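Local coordinates for protein SPD1 nuclease (PDB 2XGR) that probably cleaves DNA as a secreted, metal-binding endonuclease of Streptococcus pyogenes belonging to the His-Me finger clan, at residues L53-F56 against Y60-Q63; I78-R83 against Y125-L130; M117-L122 against L130-R135; T141-L144 against A148-G151. All coordinates share one frame; numbering follows the deposited sequence.

The four contacts follow one another across one nuclease fold. Contact 1 lies at strand 61-64 of the large antiparallel sheet. Contact 2 starts on the neighbouring strand 76-80, and the two touch. Contact 2 then reaches helix 125-128, which lies in the connection between strands 119-121 and 137-139. Contacts 2 and 3 alternate along the sequence and share Leu130, with centres about 15 Å apart. Contact 1 also meets contact 3, through Leu62 and Leu130. Contact 4 follows on helix 142-146 and meets contact 3 through Met117 and Thr141. Contacts 1 and 4 lie on opposite sides of the chain's centre, with centres about 30 Å apart. The series thus runs from the large sheet to the finger-like nuclease element.

Contact 1: residues L53-F56 against Y60-Q63; sequences LLPF and YQLQ
Leu54 and Gln61 bury most of this contact, in which a loop lies beside strand 61-64 of the large antiparallel sheet. The two side chains slide past each other in opposite directions. Leu54 CB comes within 3.8 Å of Gln61 OE1. Leu54 CD1 lies 4.1 Å from Gln61 CB. The other branch, Leu54 CD2, meets the next residue on the same side of the strand, 3.5 Å from Gln63 NE2. One leucine therefore spans two glutamines, which point from the strand toward the loop, while Leu62 between them points away and packs on Leu130.

Leu54 is buried and held by its backbone as well. Its N bonds to Asp180 OD2, and its O accepts from Gln79 NE2. Strand 61-64 is in turn paired with strand 76-80 through the backbones of Gln61 and Gln79, and of Gln63 and His77.

Gln61 sets its CG beside its own backbone N (chi1 -57°) and then runs extended, which takes the amide past Leu54 to Pro55. Pro55 adds its ring CD, loosely, near OE1. The firm link is polar. Gln61 NE2 donates to Pro55 O at 2.8 Å with an N-H...O angle of 178°; the acceptor lies in the glutamine amide plane, and the donor approaches nearly in line with the carbonyl bond.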
loop_
_atom_site.group_PDB
_atom_site.type_symbol
_atom_site.label_atom_id
_atom_site.label_comp_id
_atom_site.label_asym_id
_atom_site.label_seq_id
_atom_site.Cartn_x
_atom_site.Cartn_y
_atom_site.Cartn_z
ATOM N N LEU A 53 10.491 -8.016 -5.088
ATOM C CA LEU A 53 9.716 -7.258 -6.093
ATOM C C LEU A 53 9.079 -8.232 -7.086
ATOM O O LEU A 53 9.436 -9.463 -7.115
ATOM C CB LEU A 53 10.652 -6.312 -6.846
ATOM C CG LEU A 53 11.636 -5.512 -5.934
ATOM C CD1 LEU A 53 12.442 -4.558 -6.790
ATOM C CD2 LEU A 53 10.735 -4.709 -4.954
ATOM N N LEU A 54 8.151 -7.716 -7.875
ATOM C CA LEU A 54 7.632 -8.484 -9.051
ATOM C C LEU A 54 8.725 -8.441 -10.149
ATOM O O LEU A 54 9.519 -7.462 -10.213
ATOM C CB LEU A 54 6.346 -7.840 -9.552
ATOM C CG LEU A 54 5.177 -8.089 -8.609
ATOM C CD1 LEU A 54 3.983 -7.291 -9.118
ATOM C CD2 LEU A 54 4.854 -9.590 -8.556
ATOM N N PRO A 55 8.801 -9.499 -10.995
ATOM C CA PRO A 55 9.757 -9.430 -12.134
ATOM C C PRO A 55 9.438 -8.207 -13.020
ATOM O O PRO A 55 8.298 -7.808 -13.169
ATOM C CB PRO A 55 9.472 -10.738 -12.903
ATOM C CG PRO A 55 9.079 -11.729 -11.835
ATOM C CD PRO A 55 8.089 -10.800 -10.964
ATOM N N PHE A 56 10.456 -7.541 -13.532
ATOM C CA PHE A 56 10.211 -6.357 -14.339
ATOM C C PHE A 56 10.066 -6.835 -15.788
ATOM O O PHE A 56 11.059 -7.172 -16.438
ATOM C CB PHE A 56 11.385 -5.429 -14.260
ATOM C CG PHE A 56 11.240 -4.216 -15.110
ATOM C CD1 PHE A 56 10.114 -3.410 -15.001
ATOM C CD2 PHE A 56 12.222 -3.859 -15.998
ATOM C CE1 PHE A 56 9.909 -2.329 -15.814
ATOM C CE2 PHE A 56 12.059 -2.697 -16.771
ATOM C CZ PHE A 56 10.883 -1.928 -16.658
ATOM N N TYR A 60 2.121 -3.962 -16.989
ATOM C CA TYR A 60 1.355 -3.892 -15.728
ATOM C C TYR A 60 1.163 -5.322 -15.211
ATOM O O TYR A 60 0.765 -6.214 -15.996
ATOM C CB TYR A 60 -0.010 -3.286 -16.056
ATOM C CG TYR A 60 -1.013 -3.328 -14.921
ATOM C CD1 TYR A 60 -1.068 -2.266 -14.008
ATOM C CD2 TYR A 60 -1.771 -4.479 -14.673
ATOM C CE1 TYR A 60 -1.995 -2.234 -13.025
ATOM C CE2 TYR A 60 -2.709 -4.479 -13.606
ATOM C CZ TYR A 60 -2.791 -3.376 -12.802
ATOM O OH TYR A 60 -3.730 -3.374 -11.783
ATOM N N GLN A 61 1.293 -5.498 -13.885
ATOM C CA GLN A 61 1.011 -6.786 -13.248
ATOM C C GLN A 61 0.355 -6.536 -11.902
ATOM O O GLN A 61 0.801 -5.615 -11.157
ATOM C CB GLN A 61 2.320 -7.513 -12.877
ATOM C CG GLN A 61 3.283 -7.785 -13.984
ATOM C CD GLN A 61 4.675 -8.090 -13.448
ATOM O OE1 GLN A 61 4.879 -9.095 -12.767
ATOM N NE2 GLN A 61 5.632 -7.291 -13.836
ATOM N N LEU A 62 -0.596 -7.388 -11.533
ATOM C CA LEU A 62 -1.145 -7.370 -10.189
ATOM C C LEU A 62 -1.162 -8.811 -9.738
ATOM O O LEU A 62 -1.691 -9.663 -10.403
ATOM C CB LEU A 62 -2.549 -6.791 -10.225
ATOM C CG LEU A 62 -3.362 -6.860 -8.928
ATOM C CD1 LEU A 62 -2.713 -5.921 -7.893
ATOM C CD2 LEU A 62 -4.814 -6.451 -9.218
ATOM N N GLN A 63 -0.481 -9.074 -8.632
ATOM C CA GLN A 63 -0.444 -10.426 -8.074
ATOM C C GLN A 63 -1.106 -10.414 -6.696
ATOM O O GLN A 63 -0.704 -9.629 -5.849
ATOM C CB GLN A 63 1.030 -10.869 -8.075
ATOM C CG GLN A 63 1.155 -12.396 -7.870
ATOM C CD GLN A 63 2.389 -13.030 -8.554
ATOM O OE1 GLN A 63 2.785 -14.127 -8.146
ATOM N NE2 GLN A 63 3.012 -12.355 -9.547
#

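Contact 2: residues I78-R83 against Y125-L130; sequences IQLQDR and YQFCGL
Phe127 and Cys128 bring the short helix 125-128 onto Ile78 and Leu80 of strand 76-80. Tyr125 opens the helix, and its O accepts from Gly129 N, which closes the turn.

Phe127 has the largest share of the contact, mainly through its backbone and CB. Ile78 CD1 comes to 3.3 Å from Phe127 O, and Leu80 CD1 lies 3.6 Å from the same oxygen. These are methyl packing contacts. The two methyls thus meet at one carbonyl, although they come from residues two apart on the strand. Both also border Phe127 CB, Ile78 CD1 at 4.0 Å and Leu80 CD1 at 4.2 Å. Leu80 CD1 approaches the phenyl ring obliquely, at its CD1 atom. Beyond that point the ring leads away from the strand, to Leu167 of helix 160-173.

Cys128 adds its CB, 3.9 Å from Ile78 CD1. In Ile78, CG1 is trans to the backbone N (chi1 -165°), and the extended chain beyond it carries CD1 to the helix end. Cys128 SG weakly accepts from Leu130 N. Gly129 leaves the helix with positive phi, and Leu130 follows it. The whole is a buried helix-on-sheet packing: a one-turn helix, in the connection between strands 119-121 and 137-139, is fixed to the large antiparallel sheet and to helix 160-173.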
loop_
_atom_site.group_PDB
_atom_site.type_symbol
_atom_site.label_atom_id
_atom_site.label_comp_id
_atom_site.label_asym_id
_atom_site.label_seq_id
_atom_site.Cartn_x
_atom_site.Cartn_y
_atom_site.Cartn_z
ATOM N N ILE A 78 1.591 -4.936 -6.786
ATOM C CA ILE A 78 1.362 -4.382 -8.127
ATOM C C ILE A 78 2.661 -3.835 -8.707
ATOM O O ILE A 78 3.576 -3.399 -7.970
ATOM C CB ILE A 78 0.240 -3.302 -8.032
ATOM C CG1 ILE A 78 -0.336 -2.924 -9.425
ATOM C CG2 ILE A 78 0.711 -2.026 -7.241
ATOM C CD1 ILE A 78 -1.679 -2.081 -9.280
ATOM N N GLN A 79 2.735 -3.815 -10.030
ATOM C CA GLN A 79 3.838 -3.087 -10.657
ATOM C C GLN A 79 3.194 -2.338 -11.836
ATOM O O GLN A 79 2.529 -2.963 -12.683
ATOM C CB GLN A 79 4.955 -4.078 -11.044
ATOM C CG GLN A 79 6.221 -3.312 -11.473
ATOM C CD GLN A 79 7.347 -4.225 -11.810
ATOM O OE1 GLN A 79 7.696 -4.347 -12.999
ATOM N NE2 GLN A 79 7.915 -4.906 -10.789
ATOM N N LEU A 80 3.227 -0.999 -11.783
ATOM C CA LEU A 80 2.403 -0.231 -12.763
ATOM C C LEU A 80 3.071 1.078 -13.126
ATOM O O LEU A 80 3.965 1.570 -12.373
ATOM C CB LEU A 80 0.950 0.004 -12.205
ATOM C CG LEU A 80 0.800 1.187 -11.211
ATOM C CD1 LEU A 80 -0.664 1.661 -11.085
ATOM C CD2 LEU A 80 1.407 0.780 -9.749
ATOM N N GLN A 81 2.598 1.669 -14.233
ATOM C CA GLN A 81 2.802 3.102 -14.508
ATOM C C GLN A 81 1.549 3.909 -14.296
ATOM O O GLN A 81 0.438 3.389 -14.216
ATOM C CB GLN A 81 3.294 3.294 -15.980
ATOM C CG GLN A 81 4.550 2.446 -16.314
ATOM C CD GLN A 81 4.906 2.650 -17.792
ATOM O OE1 GLN A 81 4.084 2.375 -18.644
ATOM N NE2 GLN A 81 6.108 3.097 -18.075
ATOM N N ASP A 82 1.733 5.235 -14.342
ATOM C CA ASP A 82 0.633 6.172 -14.157
ATOM C C ASP A 82 -0.491 5.846 -15.156
ATOM O O ASP A 82 -1.676 5.828 -14.773
ATOM C CB ASP A 82 1.113 7.591 -14.429
ATOM C CG ASP A 82 -0.018 8.626 -14.327
ATOM O OD1 ASP A 82 -0.553 8.846 -13.263
ATOM O OD2 ASP A 82 -0.414 9.168 -15.346
ATOM N N ARG A 83 -0.093 5.410 -16.358
ATOM C CA ARG A 83 -1.108 5.183 -17.426
ATOM C C ARG A 83 -2.054 4.046 -17.131
ATOM O O ARG A 83 -3.112 3.908 -17.772
ATOM C CB ARG A 83 -0.452 4.882 -18.787
ATOM C CG ARG A 83 0.327 3.581 -18.865
ATOM C CD ARG A 83 1.236 3.592 -20.097
ATOM N NE ARG A 83 2.305 4.614 -19.942
ATOM C CZ ARG A 83 3.298 4.838 -20.803
ATOM N NH1 ARG A 83 3.341 4.168 -21.947
ATOM N NH2 ARG A 83 4.235 5.752 -20.547
ATOM N N TYR A 125 -7.487 1.484 -4.471
ATOM C CA TYR A 125 -8.268 1.306 -5.699
ATOM C C TYR A 125 -7.680 1.935 -6.947
ATOM O O TYR A 125 -7.678 1.291 -8.008
ATOM C CB TYR A 125 -9.690 1.933 -5.450
ATOM C CG TYR A 125 -10.569 1.742 -6.632
ATOM C CD1 TYR A 125 -11.099 0.495 -6.955
ATOM C CD2 TYR A 125 -10.769 2.782 -7.508
ATOM C CE1 TYR A 125 -11.951 0.317 -8.058
ATOM C CE2 TYR A 125 -11.640 2.626 -8.614
ATOM C CZ TYR A 125 -12.152 1.380 -8.909
ATOM O OH TYR A 125 -12.971 1.210 -10.018
ATOM N N GLN A 126 -7.221 3.191 -6.882
ATOM C CA GLN A 126 -6.847 3.844 -8.141
ATOM C C GLN A 126 -5.570 3.250 -8.706
ATOM O O GLN A 126 -5.229 3.463 -9.867
ATOM C CB GLN A 126 -6.686 5.355 -7.961
ATOM C CG GLN A 126 -7.989 6.070 -7.626
ATOM C CD GLN A 126 -7.945 7.541 -7.963
ATOM O OE1 GLN A 126 -8.988 8.152 -8.321
ATOM N NE2 GLN A 126 -6.814 8.137 -7.800
ATOM N N PHE A 127 -4.890 2.398 -7.936
ATOM C CA PHE A 127 -3.756 1.696 -8.516
ATOM C C PHE A 127 -4.239 0.445 -9.186
ATOM O O PHE A 127 -3.829 0.139 -10.291
ATOM C CB PHE A 127 -2.690 1.311 -7.463
ATOM C CG PHE A 127 -1.972 2.500 -6.861
ATOM C CD1 PHE A 127 -1.797 3.707 -7.600
ATOM C CD2 PHE A 127 -1.410 2.414 -5.611
ATOM C CE1 PHE A 127 -1.077 4.822 -7.062
ATOM C CE2 PHE A 127 -0.720 3.526 -5.040
ATOM C CZ PHE A 127 -0.526 4.711 -5.772
ATOM N N CYS A 128 -5.074 -0.312 -8.480
ATOM C CA CYS A 128 -5.416 -1.668 -8.990
ATOM C C CYS A 128 -6.803 -1.820 -9.631
ATOM O O CYS A 128 -7.117 -2.885 -10.220
ATOM C CB CYS A 128 -5.267 -2.735 -7.875
ATOM S SG CYS A 128 -6.489 -2.597 -6.498
ATOM N N GLY A 129 -7.698 -0.879 -9.384
ATOM C CA GLY A 129 -9.026 -0.991 -9.973
ATOM C C GLY A 129 -9.924 -2.127 -9.514
ATOM O O GLY A 129 -10.974 -2.392 -10.134
ATOM N N LEU A 130 -9.600 -2.751 -8.395
ATOM C CA LEU A 130 -10.371 -3.910 -7.863
ATOM C C LEU A 130 -11.466 -3.505 -6.898
ATOM O O LEU A 130 -11.273 -2.656 -6.046
ATOM C CB LEU A 130 -9.472 -4.867 -7.056
ATOM C CG LEU A 130 -8.293 -5.443 -7.828
ATOM C CD1 LEU A 130 -7.556 -6.285 -6.779
ATOM C CD2 LEU A 130 -8.797 -6.318 -9.031
#

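Contact 3: residues M117-L122 against L130-R135; sequences MNRGHL and LNDEPR
His121, on the first strand, holds Leu130 O in the loop that leads to the second strand of what is, by sequence family and topology, a ββα-Me finger. The sequence Asn-Arg-Gly-His at the first strand resembles the Asp-Arg-Gly-His motif of related nonspecific nucleases, where the histidine is the general base, so His121 may act likewise. Its NE2 donates to Leu130 O at 3.0 Å with an N-H...O angle of 153°. The oxygen meets the ring edge and lies somewhat out of the ring plane. This bond would restrain rotation of the imidazole about CB-CG.

Arg119 reaches out on the surface. Its chain bends at chi3 (-60°), which brings NH1 over to Pro134 CA at 4.0 Å. Arg119 NH2 makes a long salt bridge to Asp132 OD2, at 3.7 Å, with guanidinium and carboxylate planes steeply inclined. A water joins Arg119 to Pro134: it accepts from Arg119 NH1 and donates to Pro134 O. Deeper in, Leu122 CD1 packs on Arg135 O.

The next shell holds the strand and the loop. Gly120 pairs by its backbone with Val138, and Leu122 with Asn136. In the loop, Glu133 OE2 takes two bonds from one residue, each 2.8 Å long: Arg135 N comes on its anti side and Arg135 NH1, in a salt bridge, on its syn side.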
loop_
_atom_site.group_PDB
_atom_site.type_symbol
_atom_site.label_atom_id
_atom_site.label_comp_id
_atom_site.label_asym_id
_atom_site.label_seq_id
_atom_site.Cartn_x
_atom_site.Cartn_y
_atom_site.Cartn_z
ATOM N N MET A 117 -16.186 -4.183 12.106
ATOM C CA MET A 117 -15.221 -3.373 11.343
ATOM C C MET A 117 -15.479 -3.478 9.844
ATOM O O MET A 117 -15.970 -4.501 9.353
ATOM C CB MET A 117 -13.821 -3.851 11.662
ATOM C CG MET A 117 -13.305 -3.431 13.051
ATOM S SD MET A 117 -11.635 -4.165 13.164
ATOM C CE MET A 117 -10.670 -2.958 12.172
ATOM N N ASN A 118 -15.156 -2.403 9.108
ATOM C CA ASN A 118 -15.363 -2.379 7.674
ATOM C C ASN A 118 -14.045 -2.897 7.105
ATOM O O ASN A 118 -13.062 -2.910 7.840
ATOM C CB ASN A 118 -15.535 -0.914 7.213
ATOM C CG ASN A 118 -16.863 -0.308 7.665
ATOM O OD1 ASN A 118 -16.895 0.658 8.450
ATOM N ND2 ASN A 118 -17.947 -0.944 7.270
ATOM N N ARG A 119 -14.033 -3.209 5.820
ATOM C CA ARG A 119 -12.831 -3.707 5.128
ATOM C C ARG A 119 -12.224 -2.638 4.182
ATOM O O ARG A 119 -12.937 -1.912 3.489
ATOM C CB ARG A 119 -13.195 -4.949 4.340
ATOM C CG ARG A 119 -13.429 -6.216 5.241
ATOM C CD ARG A 119 -13.495 -7.469 4.383
ATOM N NE ARG A 119 -14.570 -7.407 3.406
ATOM C CZ ARG A 119 -14.678 -8.208 2.337
ATOM N NH1 ARG A 119 -13.767 -9.153 2.068
ATOM N NH2 ARG A 119 -15.730 -8.071 1.524
ATOM N N GLY A 120 -10.911 -2.515 4.244
ATOM C CA GLY A 120 -10.200 -1.561 3.404
ATOM C C GLY A 120 -9.267 -2.295 2.456
ATOM O O GLY A 120 -8.897 -3.507 2.637
ATOM N N HIS A 121 -8.884 -1.598 1.383
ATOM C CA HIS A 121 -8.061 -2.224 0.395
ATOM C C HIS A 121 -6.618 -2.422 0.921
ATOM O O HIS A 121 -6.147 -1.639 1.750
ATOM C CB HIS A 121 -7.895 -1.260 -0.809
ATOM C CG HIS A 121 -9.058 -1.310 -1.771
ATOM N ND1 HIS A 121 -10.348 -1.048 -1.369
ATOM C CD2 HIS A 121 -9.121 -1.547 -3.098
ATOM C CE1 HIS A 121 -11.165 -1.177 -2.403
ATOM N NE2 HIS A 121 -10.444 -1.440 -3.467
ATOM N N LEU A 122 -5.940 -3.452 0.396
ATOM C CA LEU A 122 -4.484 -3.564 0.596
ATOM C C LEU A 122 -3.794 -2.587 -0.405
ATOM O O LEU A 122 -3.340 -1.538 0.004
ATOM C CB LEU A 122 -4.002 -5.008 0.403
ATOM C CG LEU A 122 -4.579 -5.984 1.508
ATOM C CD1 LEU A 122 -4.080 -7.465 1.157
ATOM C CD2 LEU A 122 -3.995 -5.617 2.899
ATOM N N LEU A 130 -9.600 -2.751 -8.395
ATOM C CA LEU A 130 -10.371 -3.910 -7.863
ATOM C C LEU A 130 -11.466 -3.505 -6.898
ATOM O O LEU A 130 -11.273 -2.656 -6.046
ATOM C CB LEU A 130 -9.472 -4.867 -7.056
ATOM C CG LEU A 130 -8.293 -5.443 -7.828
ATOM C CD1 LEU A 130 -7.556 -6.285 -6.779
ATOM C CD2 LEU A 130 -8.797 -6.318 -9.031
ATOM N N ASN A 131 -12.645 -4.087 -7.106
ATOM C CA ASN A 131 -13.822 -3.826 -6.265
ATOM C C ASN A 131 -14.203 -5.162 -5.630
ATOM O O ASN A 131 -14.407 -6.150 -6.351
ATOM C CB ASN A 131 -14.991 -3.404 -7.175
ATOM C CG ASN A 131 -14.804 -1.995 -7.748
ATOM O OD1 ASN A 131 -14.843 -1.019 -7.000
ATOM N ND2 ASN A 131 -14.566 -1.891 -9.062
ATOM N N ASP A 132 -14.334 -5.159 -4.310
ATOM C CA ASP A 132 -14.823 -6.334 -3.570
ATOM C C ASP A 132 -14.029 -7.612 -3.730
ATOM O O ASP A 132 -14.603 -8.687 -3.589
ATOM C CB ASP A 132 -16.299 -6.636 -3.880
ATOM C CG ASP A 132 -17.194 -6.392 -2.678
ATOM O OD1 ASP A 132 -17.890 -5.335 -2.677
ATOM O OD2 ASP A 132 -17.178 -7.236 -1.725
ATOM N N GLU A 133 -12.735 -7.533 -4.020
ATOM C CA GLU A 133 -11.925 -8.740 -4.197
ATOM C C GLU A 133 -11.345 -9.110 -2.829
ATOM O O GLU A 133 -10.594 -8.345 -2.235
ATOM C CB GLU A 133 -10.816 -8.451 -5.245
ATOM C CG GLU A 133 -9.604 -9.440 -5.233
ATOM C CD GLU A 133 -10.085 -10.860 -5.282
ATOM O OE1 GLU A 133 -11.017 -11.086 -6.079
ATOM O OE2 GLU A 133 -9.810 -11.700 -4.387
ATOM N N PRO A 134 -11.732 -10.286 -2.257
ATOM C CA PRO A 134 -11.336 -10.488 -0.874
ATOM C C PRO A 134 -9.823 -10.582 -0.688
ATOM O O PRO A 134 -9.353 -10.353 0.440
ATOM C CB PRO A 134 -12.013 -11.833 -0.498
ATOM C CG PRO A 134 -12.370 -12.421 -1.776
ATOM C CD PRO A 134 -12.705 -11.297 -2.690
ATOM N N ARG A 135 -9.114 -11.041 -1.712
ATOM C CA ARG A 135 -7.618 -11.141 -1.596
ATOM C C ARG A 135 -6.918 -9.785 -1.558
ATOM O O ARG A 135 -5.722 -9.710 -1.256
ATOM C CB ARG A 135 -7.038 -11.873 -2.768
ATOM C CG ARG A 135 -7.459 -13.353 -2.677
ATOM C CD ARG A 135 -7.133 -13.976 -4.033
ATOM N NE ARG A 135 -7.791 -15.262 -4.109
ATOM C CZ ARG A 135 -9.081 -15.489 -4.383
ATOM N NH1 ARG A 135 -10.030 -14.502 -4.476
ATOM N NH2 ARG A 135 -9.409 -16.766 -4.577
HETATM O O HOH W 1 -11.142 -10.532 2.492
#

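Contact 4: residues T141-L144 against A148-G151; sequences TAWL and AYSG
Trp143 and Tyr149 are turned to the same side by their first torsions. Trp143 holds CG trans to its backbone N (chi1 -174°), and Tyr149 sets CG beside its N (chi1 -40°). The side chains then lie next to each other and point the same way. Their planes are near parallel, 28° apart, but slid so far that the rings hardly overlap: the centroid of the tyrosine ring is 5.4 Å from that of the indole's six-membered ring. Between the rings the closest atoms are Trp143 CE3 and Tyr149 CE1 at 3.8 Å.

Trp143 CE3 also comes to 4.0 Å from Ala148 CA. Ala142 CB packs on two carbonyl oxygens, 3.5 Å from Ala148 O and 3.6 Å from Tyr149 O. The backbones come closer still, with Ala142 C 3.3 Å from Ala148 O. The indole NE1 bonds elsewhere, to Glu158 OE1.

The helix that carries these groups is capped. Thr141, at its N-cap, takes Leu144 N on OG1 at 2.9 Å, while the same hydroxyl also bonds to Ser235 O. Through Ala148 and Tyr149 the following loop folds back onto Ala142 and Trp143, in the first turn of helix 142-146. That helix follows strands 119-121 and 137-139, which together have the topology of a ββα-Me finger.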
loop_
_atom_site.group_PDB
_atom_site.type_symbol
_atom_site.label_atom_id
_atom_site.label_comp_id
_atom_site.label_asym_id
_atom_site.label_seq_id
_atom_site.Cartn_x
_atom_site.Cartn_y
_atom_site.Cartn_z
ATOM N N THR A 141 -9.275 -0.145 10.378
ATOM C CA THR A 141 -9.789 1.112 10.938
ATOM C C THR A 141 -9.854 2.218 9.895
ATOM O O THR A 141 -9.086 2.240 8.938
ATOM C CB THR A 141 -9.012 1.627 12.146
ATOM O OG1 THR A 141 -7.693 2.033 11.773
ATOM C CG2 THR A 141 -8.952 0.510 13.292
ATOM N N ALA A 142 -10.813 3.134 10.087
ATOM C CA ALA A 142 -10.879 4.338 9.207
ATOM C C ALA A 142 -9.623 5.172 9.357
ATOM O O ALA A 142 -9.084 5.648 8.357
ATOM C CB ALA A 142 -12.165 5.188 9.637
ATOM N N TRP A 143 -9.070 5.235 10.581
ATOM C CA TRP A 143 -7.810 5.889 10.856
ATOM C C TRP A 143 -6.692 5.325 9.957
ATOM O O TRP A 143 -5.982 6.101 9.283
ATOM C CB TRP A 143 -7.442 5.745 12.385
ATOM C CG TRP A 143 -6.249 6.499 12.815
ATOM C CD1 TRP A 143 -5.006 5.987 13.066
ATOM C CD2 TRP A 143 -6.182 7.880 13.145
ATOM N NE1 TRP A 143 -4.150 6.982 13.461
ATOM C CE2 TRP A 143 -4.850 8.153 13.545
ATOM C CE3 TRP A 143 -7.130 8.913 13.184
ATOM C CZ2 TRP A 143 -4.439 9.417 13.958
ATOM C CZ3 TRP A 143 -6.712 10.165 13.610
ATOM C CH2 TRP A 143 -5.382 10.410 13.945
ATOM N N LEU A 144 -6.555 4.001 9.919
ATOM C CA LEU A 144 -5.486 3.391 9.084
ATOM C C LEU A 144 -5.791 3.632 7.595
ATOM O O LEU A 144 -4.902 3.885 6.784
ATOM C CB LEU A 144 -5.401 1.891 9.347
ATOM C CG LEU A 144 -4.381 1.183 8.438
ATOM C CD1 LEU A 144 -2.999 1.814 8.456
ATOM C CD2 LEU A 144 -4.316 -0.286 8.892
ATOM N N ALA A 148 -8.206 9.419 9.229
ATOM C CA ALA A 148 -9.158 10.185 10.036
ATOM C C ALA A 148 -10.304 9.269 10.415
ATOM O O ALA A 148 -10.625 8.313 9.695
ATOM C CB ALA A 148 -9.705 11.372 9.214
ATOM N N TYR A 149 -11.012 9.648 11.476
ATOM C CA TYR A 149 -12.173 8.839 11.972
ATOM C C TYR A 149 -13.309 9.031 11.006
ATOM O O TYR A 149 -14.038 8.109 10.740
ATOM C CB TYR A 149 -12.702 9.316 13.333
ATOM C CG TYR A 149 -11.683 9.745 14.392
ATOM C CD1 TYR A 149 -10.724 8.862 14.895
ATOM C CD2 TYR A 149 -11.774 11.011 14.980
ATOM C CE1 TYR A 149 -9.816 9.267 15.881
ATOM C CE2 TYR A 149 -10.883 11.412 15.967
ATOM C CZ TYR A 149 -9.896 10.551 16.398
ATOM O OH TYR A 149 -9.020 11.000 17.383
ATOM N N SER A 150 -13.450 10.251 10.488
ATOM C CA SER A 150 -14.438 10.496 9.461
ATOM C C SER A 150 -13.776 11.275 8.346
ATOM O O SER A 150 -12.931 12.137 8.610
ATOM C CB SER A 150 -15.619 11.298 10.038
ATOM O OG SER A 150 -15.198 12.608 10.367
ATOM N N GLY A 151 -14.027 10.869 7.114
ATOM C CA GLY A 151 -13.469 11.615 6.010
ATOM C C GLY A 151 -12.064 11.133 5.741
ATOM O O GLY A 151 -11.803 9.944 5.855
#